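Local coordinates for protein SusD homolog (Bacteroides thetaiotaomicron, PDB 3SGH) that is a SusD homolog with an alpha-alpha superhelix, probably an outer membrane lipoprotein that binds glycans at the cell surface for uptake, at residues 256-261 with 389-394; 374-377 with 381-384. All coordinates share one frame; numbering follows the deposited sequence.

How the interactions relate
Both contacts involve the long loop between helices 360-364 and 403-417. Interaction 1 sets residues 389-394 of that loop against helix 253-261. Interaction 2 lies earlier in the loop and joins two nearby pieces of it, 374-377 and 381-384, so its residues fall between the two segments of interaction 1 in the sequence. Their centres are about 17 Å apart. They touch directly where Ser257 OG of interaction 1 packs on Tyr374 CB of interaction 2 at 3.4 Å. Interaction 1 is buried, with its centre about 20 Å from that of the chain. Interaction 2 is partly exposed, at about 28 Å.

Interaction 1 (256-261 with 389-394); sequences VSYMNG and NQSSIT
Asn389 OD1 accepts the backbone N-H of Ser391 at 2.9 Å while the same amide rests on the ring of Tyr258. The bond is fairly straight, 160° at the hydrogen, and the donor is tilted slightly from the carbonyl plane. The other end of the amide meets the tyrosine. Asn389 ND2 sits 3.4 Å above one ring face, offset toward the rim, and comes within 3.5 Å of Tyr258 CD1. The amide plane stands steeply to the ring, at 70°, so it is upended on the face and not stacked flat. ND2 also hydrogen-bonds to Gly372 O, so both ends of the amide have polar partners and its rotation is fixed.

The bond from Ser391 N back to Asn389 OD1 makes an Asx turn. It bends the loop, and the turn meets helix 253-261 through the tyrosine. With chi1 at -157° the Asn389 amide swings away from its own backbone N and over the tyrosine.

Ser391 approaches the phenol end obliquely. Its CB lies 3.3 Å from Tyr258 OH, a contact without a hydrogen bond. Ser391 OG has its stronger partner in Glu408 of helix 403-417, and it also takes a weak bond from Ile393 N at 3.3 Å. Tyr258 OH makes a weak hydrogen bond with Arg436 N, and Trp415 of helix 403-417 meets the Tyr258 ring edge-to-face.

Interaction 2 (374-377 with 381-384); sequences YVDN and GHTG
The side-chain hydrogen bond of this contact runs from His382 ND1 to Asp376 OD2, at 2.8 Å with 154° at the hydrogen. The acceptor lies at the ring edge, nearly in the histidine plane. The carboxylate stands almost perpendicular to the ring, at 86°. The N-H meets OD2 from above the carboxylate plane. The buried carboxylate has further partners. OD2 also takes a bond from Asn385 ND2, and OD1 pairs with Tyr301 OH. A carboxylate this close is likely to favour a proton on ND1.

One water joins the two backbones. It donates to Asp376 O at 2.8 Å and accepts from His382 N at 2.9 Å. Asp376 O and Thr383 N are 4.0 Å apart, too far for a direct bond.

Van der Waals contacts fill in around these bonds. His382 CB lies 3.5 Å from Asp376 CG. The same His382 CB also comes within 3.4 Å of Asp376 OD2, the bonded oxygen. On the more exposed side, Thr383 CG2 reaches Asn377 OD1 at 4.1 Å. Replacing Asp376 by an alanine removes the carboxylate and would probably leave His382 ND1, Asn385 ND2 and Tyr301 OH without their shared acid, and the imidazole freer to turn.

The pair joins two nearby pieces of one loop, with three residues between them. The His382 ring meets that of Tyr298 and also touches Tyr301. Both segments lie between helices 360-364 and 403-417 in the chain, and Tyr374 packs on Ala253 at the start of helix 253-261.

Interaction 1 (256-261 with 389-394)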
loop_
_atom_site.group_PDB
_atom_site.type_symbol
_atom_site.label_atom_id
_atom_site.label_comp_id
_atom_site.label_asym_id
_atom_site.label_seq_id
_atom_site.Cartn_x
_atom_site.Cartn_y
_atom_site.Cartn_z
ATOM N N VAL A 256 7.809 14.356 0.063
ATOM C CA VAL A 256 9.067 15.126 0.134
ATOM C C VAL A 256 8.852 16.403 0.963
ATOM O O VAL A 256 9.661 16.762 1.809
ATOM C CB VAL A 256 9.628 15.472 -1.281
ATOM C CG1 VAL A 256 10.872 16.348 -1.160
ATOM C CG2 VAL A 256 9.921 14.142 -2.086
ATOM N N SER A 257 7.758 17.118 0.712
ATOM C CA SER A 257 7.426 18.341 1.485
ATOM C C SER A 257 7.177 18.086 2.976
ATOM O O SER A 257 7.629 18.863 3.851
ATOM C CB SER A 257 6.197 19.041 0.876
ATOM O OG SER A 257 6.550 19.536 -0.400
ATOM N N TYR A 258 6.472 17.018 3.318
ATOM C CA TYR A 258 6.338 16.705 4.737
ATOM C C TYR A 258 7.741 16.505 5.361
ATOM O O TYR A 258 8.076 17.057 6.418
ATOM C CB TYR A 258 5.548 15.429 4.950
ATOM C CG TYR A 258 4.015 15.574 5.103
ATOM C CD1 TYR A 258 3.179 15.792 4.026
ATOM C CD2 TYR A 258 3.444 15.443 6.354
ATOM C CE1 TYR A 258 1.778 15.853 4.202
ATOM C CE2 TYR A 258 2.095 15.494 6.525
ATOM C CZ TYR A 258 1.267 15.715 5.459
ATOM O OH TYR A 258 -0.088 15.712 5.676
HETATM N N MSE A 259 8.564 15.703 4.698
HETATM C CA MSE A 259 9.910 15.397 5.184
HETATM C C MSE A 259 10.897 16.580 5.168
HETATM O O MSE A 259 11.736 16.692 6.068
HETATM C CB MSE A 259 10.436 14.198 4.409
HETATM C CG MSE A 259 9.637 12.925 4.723
HETATM SE SE MSE A 259 10.253 11.395 3.730
HETATM C CE MSE A 259 11.870 11.030 4.781
ATOM N N ASN A 260 10.760 17.501 4.220
ATOM C CA ASN A 260 11.562 18.735 4.217
ATOM C C ASN A 260 11.207 19.605 5.451
ATOM O O ASN A 260 12.092 20.128 6.132
ATOM C CB ASN A 260 11.364 19.539 2.934
ATOM C CG ASN A 260 12.210 19.039 1.765
ATOM O OD1 ASN A 260 13.241 18.400 1.954
ATOM N ND2 ASN A 260 11.802 19.401 0.547
ATOM N N GLY A 261 9.911 19.715 5.743
ATOM C CA GLY A 261 9.440 20.494 6.896
ATOM C C GLY A 261 10.000 19.939 8.186
ATOM O O GLY A 261 10.354 20.698 9.090
ATOM N N ASN A 389 0.607 23.026 2.737
ATOM C CA ASN A 389 0.364 21.782 3.477
ATOM C C ASN A 389 -0.763 21.990 4.470
ATOM O O ASN A 389 -0.766 22.976 5.230
ATOM C CB ASN A 389 1.649 21.334 4.176
ATOM C CG ASN A 389 1.666 19.894 4.478
ATOM O OD1 ASN A 389 0.711 19.358 5.048
ATOM N ND2 ASN A 389 2.774 19.224 4.125
ATOM N N GLN A 390 -1.734 21.079 4.475
ATOM C CA GLN A 390 -2.850 21.277 5.341
ATOM C C GLN A 390 -2.602 20.644 6.695
ATOM O O GLN A 390 -3.401 20.866 7.591
ATOM C CB GLN A 390 -4.146 20.797 4.701
ATOM C CG GLN A 390 -4.485 21.610 3.450
ATOM C CD GLN A 390 -5.903 21.355 2.924
ATOM O OE1 GLN A 390 -6.658 20.534 3.469
ATOM N NE2 GLN A 390 -6.267 22.071 1.859
ATOM N N SER A 391 -1.472 19.945 6.859
ATOM C CA SER A 391 -1.087 19.425 8.170
ATOM C C SER A 391 -0.156 20.338 8.961
ATOM O O SER A 391 0.770 20.951 8.403
ATOM C CB SER A 391 -0.412 18.063 7.998
ATOM O OG SER A 391 -0.171 17.432 9.236
ATOM N N SER A 392 -0.368 20.401 10.275
ATOM C CA SER A 392 0.518 21.135 11.157
ATOM C C SER A 392 1.098 20.219 12.216
ATOM O O SER A 392 1.674 20.707 13.224
ATOM C CB SER A 392 -0.266 22.267 11.809
ATOM O OG SER A 392 -1.503 21.806 12.352
ATOM N N ILE A 393 0.962 18.904 11.992
ATOM C CA ILE A 393 1.293 17.914 13.017
ATOM C C ILE A 393 2.799 17.842 13.260
ATOM O O ILE A 393 3.602 17.728 12.331
ATOM C CB ILE A 393 0.641 16.517 12.711
ATOM C CG1 ILE A 393 0.390 15.700 13.981
ATOM C CG2 ILE A 393 1.445 15.727 11.683
ATOM C CD1 ILE A 393 -0.713 16.305 14.959
ATOM N N THR A 394 3.188 17.901 14.529
ATOM C CA THR A 394 4.576 17.841 14.915
ATOM C C THR A 394 4.957 16.420 15.299
ATOM O O THR A 394 4.101 15.564 15.465
ATOM C CB THR A 394 4.837 18.807 16.116
ATOM O OG1 THR A 394 3.959 18.468 17.196
ATOM C CG2 THR A 394 4.606 20.257 15.685
#

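Interaction 2 (374-377 with 381-384)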
loop_
_atom_site.group_PDB
_atom_site.type_symbol
_atom_site.label_atom_id
_atom_site.label_comp_id
_atom_site.label_asym_id
_atom_site.label_seq_id
_atom_site.Cartn_x
_atom_site.Cartn_y
_atom_site.Cartn_z
ATOM N N TYR A 374 4.860 23.147 -0.382
ATOM C CA TYR A 374 5.528 22.739 -1.588
ATOM C C TYR A 374 5.647 23.916 -2.529
ATOM O O TYR A 374 4.662 24.606 -2.749
ATOM C CB TYR A 374 4.690 21.672 -2.283
ATOM C CG TYR A 374 5.254 21.296 -3.625
ATOM C CD1 TYR A 374 6.455 20.606 -3.724
ATOM C CD2 TYR A 374 4.574 21.598 -4.792
ATOM C CE1 TYR A 374 6.981 20.276 -4.956
ATOM C CE2 TYR A 374 5.088 21.250 -6.037
ATOM C CZ TYR A 374 6.297 20.582 -6.104
ATOM O OH TYR A 374 6.821 20.243 -7.322
ATOM N N VAL A 375 6.839 24.117 -3.081
ATOM C CA VAL A 375 7.044 25.084 -4.162
ATOM C C VAL A 375 7.684 24.352 -5.320
ATOM O O VAL A 375 8.530 23.455 -5.131
ATOM C CB VAL A 375 7.895 26.301 -3.745
ATOM C CG1 VAL A 375 7.098 27.222 -2.774
ATOM C CG2 VAL A 375 9.204 25.865 -3.131
ATOM N N ASP A 376 7.266 24.725 -6.524
ATOM C CA ASP A 376 7.844 24.210 -7.736
ATOM C C ASP A 376 8.477 25.346 -8.518
ATOM O O ASP A 376 7.826 25.991 -9.355
ATOM C CB ASP A 376 6.816 23.484 -8.557
ATOM C CG ASP A 376 7.437 22.773 -9.775
ATOM O OD1 ASP A 376 8.679 22.953 -10.033
ATOM O OD2 ASP A 376 6.690 22.049 -10.494
ATOM N N ASN A 377 9.744 25.612 -8.194
ATOM C CA ASN A 377 10.511 26.693 -8.779
ATOM C C ASN A 377 11.600 26.194 -9.716
ATOM O O ASN A 377 12.317 27.003 -10.294
ATOM C CB ASN A 377 11.208 27.491 -7.658
ATOM C CG ASN A 377 10.240 28.271 -6.843
ATOM O OD1 ASN A 377 9.193 28.749 -7.356
ATOM N ND2 ASN A 377 10.511 28.350 -5.549
ATOM N N GLY A 381 7.482 28.862 -14.732
ATOM C CA GLY A 381 6.056 28.789 -15.047
ATOM C C GLY A 381 5.336 27.639 -14.347
ATOM O O GLY A 381 4.279 27.221 -14.799
ATOM N N HIS A 382 5.889 27.136 -13.236
ATOM C CA HIS A 382 5.298 25.987 -12.534
ATOM C C HIS A 382 4.658 26.343 -11.193
ATOM O O HIS A 382 4.307 25.427 -10.417
ATOM C CB HIS A 382 6.339 24.885 -12.281
ATOM C CG HIS A 382 6.518 23.921 -13.417
ATOM N ND1 HIS A 382 6.795 22.585 -13.210
ATOM C CD2 HIS A 382 6.512 24.098 -14.765
ATOM C CE1 HIS A 382 6.915 21.976 -14.382
ATOM N NE2 HIS A 382 6.704 22.862 -15.343
ATOM N N THR A 383 4.559 27.640 -10.864
ATOM C CA THR A 383 4.039 28.013 -9.539
ATOM C C THR A 383 2.575 27.649 -9.306
ATOM O O THR A 383 2.142 27.668 -8.170
ATOM C CB THR A 383 4.261 29.488 -9.164
ATOM O OG1 THR A 383 3.397 30.314 -9.959
ATOM C CG2 THR A 383 5.731 29.867 -9.322
ATOM N N GLY A 384 1.841 27.286 -10.351
ATOM C CA GLY A 384 0.502 26.727 -10.211
ATOM C C GLY A 384 0.496 25.339 -9.568
ATOM O O GLY A 384 -0.568 24.842 -9.171
HETATM O O HOH W 1 8.036 27.874 -11.431
#